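Local coordinates for hydrogenase expression/formation protein HypE (Desulfovibrio vulgaris subsp. vulgaris, PDB 2Z1U) that binds ATP and magnesium ions and serves in hydrogenase maturation, probably using the nucleotide to prepare a ligand of the hydrogenase metal centre, at residues I63-G68 against G175-T180. Residues are numbered along the deposited sequence; the frame is centred on the assembly and turned at random.
Sequences IFFPGG and GDHGLT
Phe65 presents its ring to the imidazole of His177, whose CE1 comes 3.9 Å from Phe65 CE1 and almost as near to CZ. The near-perpendicular planes (86°) and the 5.5 Å between centroids fit an offset edge-to-face (T-shaped) pair, with the imidazole edge toward the phenyl face. With chi1 at 180° the imidazole of His177 swings out from the helix to the phenyl. Both ring nitrogens have partners that should fix its rotation: ND1 is hydrogen-bonded to Ser196 OG and NE2 to Ile342 O near the C-terminus, leaving the carbon between them to meet Phe65.

Phe65 is itself held within a type II turn running to Gly68. The bond from Gly68 N to Phe65 O closes the turn at 3.2 Å, and Gly68 O sits 3.6 Å above the phenyl plane, over its centre.

Beside the rings, Thr180 and Pro66 pass in opposite directions, with OG1 of Thr180 modelled 4.0 Å from CD of Pro66. The place of this hydroxyl is doubtful, because chi1 of Thr180 (132°) is far from staggered and its CG2 clashes with Asp176 O.

Together these contacts join the tight turn between strands 64-65 and 68-69, in the N-terminal AIR synthase-related region, to the N-terminal part of helix 176-184 in the C-terminal one. The side chain of His177 lies about 10 Å from a bound ATP, while Leu73 of helix 70-83 touches both aromatic side chains and the loop at Cys195 and Ser196 packs against Pro66 and Phe65.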
ATOM      1  N   ILE A  63     -18.625  -5.671  -4.252  1.00 50.68           N
ATOM      2  CA  ILE A  63     -17.868  -4.446  -4.493  1.00 51.18           C
ATOM      3  C   ILE A  63     -18.745  -3.233  -4.254  1.00 50.85           C
ATOM      4  O   ILE A  63     -18.268  -2.219  -3.741  1.00 50.72           O
ATOM      5  CB  ILE A  63     -17.307  -4.403  -5.946  1.00 51.17           C
ATOM      6  CG1 ILE A  63     -16.290  -5.522  -6.164  1.00 51.45           C
ATOM      7  CG2 ILE A  63     -16.715  -3.039  -6.278  1.00 51.73           C
ATOM      8  CD1 ILE A  63     -15.639  -5.489  -7.554  1.00 51.71           C
ATOM      9  N   PHE A  64     -20.017  -3.355  -4.641  1.00 50.44           N
ATOM     10  CA  PHE A  64     -21.024  -2.303  -4.465  1.00 50.25           C
ATOM     11  C   PHE A  64     -22.102  -2.756  -3.477  1.00 49.92           C
ATOM     12  O   PHE A  64     -22.557  -3.905  -3.523  1.00 49.53           O
ATOM     13  CB  PHE A  64     -21.654  -1.903  -5.818  1.00 50.56           C
ATOM     14  CG  PHE A  64     -20.647  -1.378  -6.836  1.00 51.05           C
ATOM     15  CD1 PHE A  64     -20.179  -0.066  -6.768  1.00 51.22           C
ATOM     16  CD2 PHE A  64     -20.167  -2.201  -7.852  1.00 51.83           C
ATOM     17  CE1 PHE A  64     -19.225   0.418  -7.679  1.00 52.68           C
ATOM     18  CE2 PHE A  64     -19.220  -1.728  -8.778  1.00 53.40           C
ATOM     19  CZ  PHE A  64     -18.749  -0.414  -8.687  1.00 52.62           C
ATOM     20  N   PHE A  65     -22.498  -1.846  -2.587  1.00 49.49           N
ATOM     21  CA  PHE A  65     -23.505  -2.112  -1.538  1.00 48.96           C
ATOM     22  C   PHE A  65     -24.193  -0.791  -1.174  1.00 48.87           C
ATOM     23  O   PHE A  65     -23.671   0.266  -1.503  1.00 49.01           O
ATOM     24  CB  PHE A  65     -22.849  -2.757  -0.298  1.00 48.98           C
ATOM     25  CG  PHE A  65     -21.480  -2.204   0.034  1.00 48.55           C
ATOM     26  CD1 PHE A  65     -21.344  -1.115   0.893  1.00 49.36           C
ATOM     27  CD2 PHE A  65     -20.327  -2.768  -0.519  1.00 47.92           C
ATOM     28  CE1 PHE A  65     -20.077  -0.601   1.200  1.00 46.91           C
ATOM     29  CE2 PHE A  65     -19.063  -2.253  -0.227  1.00 48.48           C
ATOM     30  CZ  PHE A  65     -18.940  -1.165   0.637  1.00 47.53           C
ATOM     31  N   PRO A  66     -25.392  -0.837  -0.551  1.00 49.25           N
ATOM     32  CA  PRO A  66     -25.992   0.409  -0.071  1.00 49.18           C
ATOM     33  C   PRO A  66     -25.026   1.221   0.796  1.00 49.51           C
ATOM     34  O   PRO A  66     -24.461   0.687   1.755  1.00 49.99           O
ATOM     35  CB  PRO A  66     -27.181  -0.085   0.756  1.00 49.49           C
ATOM     36  CG  PRO A  66     -27.590  -1.334   0.060  1.00 49.49           C
ATOM     37  CD  PRO A  66     -26.288  -1.986  -0.318  1.00 48.80           C
ATOM     38  N   GLY A  67     -24.819   2.485   0.433  1.00 49.24           N
ATOM     39  CA  GLY A  67     -24.020   3.410   1.237  1.00 48.86           C
ATOM     40  C   GLY A  67     -22.535   3.454   0.926  1.00 49.17           C
ATOM     41  O   GLY A  67     -21.805   4.259   1.510  1.00 49.25           O
ATOM     42  N   GLY A  68     -22.063   2.587   0.034  1.00 48.56           N
ATOM     43  CA  GLY A  68     -20.671   2.669  -0.362  1.00 49.04           C
ATOM     44  C   GLY A  68     -20.224   1.678  -1.407  1.00 49.11           C
ATOM     45  O   GLY A  68     -21.043   1.031  -2.070  1.00 49.42           O
ATOM     46  N   GLY A 175     -22.742  -1.757  13.941  1.00 48.47           N
ATOM     47  CA  GLY A 175     -23.153  -2.963  13.220  1.00 48.81           C
ATOM     48  C   GLY A 175     -23.652  -2.759  11.797  1.00 48.52           C
ATOM     49  O   GLY A 175     -23.824  -3.725  11.058  1.00 48.59           O
ATOM     50  N   ASP A 176     -23.893  -1.505  11.422  1.00 48.26           N
ATOM     51  CA  ASP A 176     -24.511  -1.147  10.138  1.00 48.22           C
ATOM     52  C   ASP A 176     -23.775  -1.669   8.912  1.00 48.12           C
ATOM     53  O   ASP A 176     -24.383  -2.360   8.089  1.00 47.84           O
ATOM     54  CB  ASP A 176     -24.684   0.369  10.035  1.00 48.26           C
ATOM     55  CG  ASP A 176     -25.430   0.934  11.227  1.00 49.57           C
ATOM     56  OD1 ASP A 176     -26.628   1.221  11.089  1.00 50.22           O
ATOM     57  OD2 ASP A 176     -24.827   1.044  12.313  1.00 51.84           O
ATOM     58  N   HIS A 177     -22.481  -1.365   8.804  1.00 47.46           N
ATOM     59  CA  HIS A 177     -21.689  -1.828   7.675  1.00 47.57           C
ATOM     60  C   HIS A 177     -21.690  -3.357   7.541  1.00 48.15           C
ATOM     61  O   HIS A 177     -21.997  -3.892   6.468  1.00 48.63           O
ATOM     62  CB  HIS A 177     -20.241  -1.358   7.767  1.00 47.05           C
ATOM     63  CG  HIS A 177     -19.400  -1.829   6.622  1.00 45.86           C
ATOM     64  ND1 HIS A 177     -19.396  -1.197   5.398  1.00 45.83           N
ATOM     65  CD2 HIS A 177     -18.560  -2.881   6.502  1.00 45.19           C
ATOM     66  CE1 HIS A 177     -18.575  -1.828   4.577  1.00 45.91           C
ATOM     67  NE2 HIS A 177     -18.059  -2.859   5.221  1.00 46.71           N
ATOM     68  N   GLY A 178     -21.311  -4.041   8.619  1.00 48.40           N
ATOM     69  CA  GLY A 178     -21.247  -5.504   8.625  1.00 48.94           C
ATOM     70  C   GLY A 178     -22.558  -6.151   8.212  1.00 49.65           C
ATOM     71  O   GLY A 178     -22.564  -7.077   7.404  1.00 50.48           O
ATOM     72  N   LEU A 179     -23.669  -5.670   8.766  1.00 49.71           N
ATOM     73  CA  LEU A 179     -24.985  -6.191   8.419  1.00 50.29           C
ATOM     74  C   LEU A 179     -25.292  -5.996   6.939  1.00 50.41           C
ATOM     75  O   LEU A 179     -25.756  -6.917   6.281  1.00 50.54           O
ATOM     76  CB  LEU A 179     -26.086  -5.538   9.264  1.00 50.04           C
ATOM     77  CG  LEU A 179     -27.335  -6.329   9.654  1.00 51.46           C
ATOM     78  CD1 LEU A 179     -28.538  -5.408   9.798  1.00 51.16           C
ATOM     79  CD2 LEU A 179     -27.669  -7.501   8.732  1.00 52.86           C
ATOM     80  N   THR A 180     -25.028  -4.806   6.407  1.00 51.52           N
ATOM     81  CA  THR A 180     -25.397  -4.550   5.010  1.00 52.34           C
ATOM     82  C   THR A 180     -24.643  -5.377   3.996  1.00 53.16           C
ATOM     83  O   THR A 180     -25.258  -5.838   3.040  1.00 52.90           O
ATOM     84  CB  THR A 180     -25.579  -3.038   4.616  1.00 52.32           C
ATOM     85  OG1 THR A 180     -24.881  -2.735   3.398  1.00 52.55           O
ATOM     86  CG2 THR A 180     -25.146  -2.132   5.708  1.00 50.73           C
TER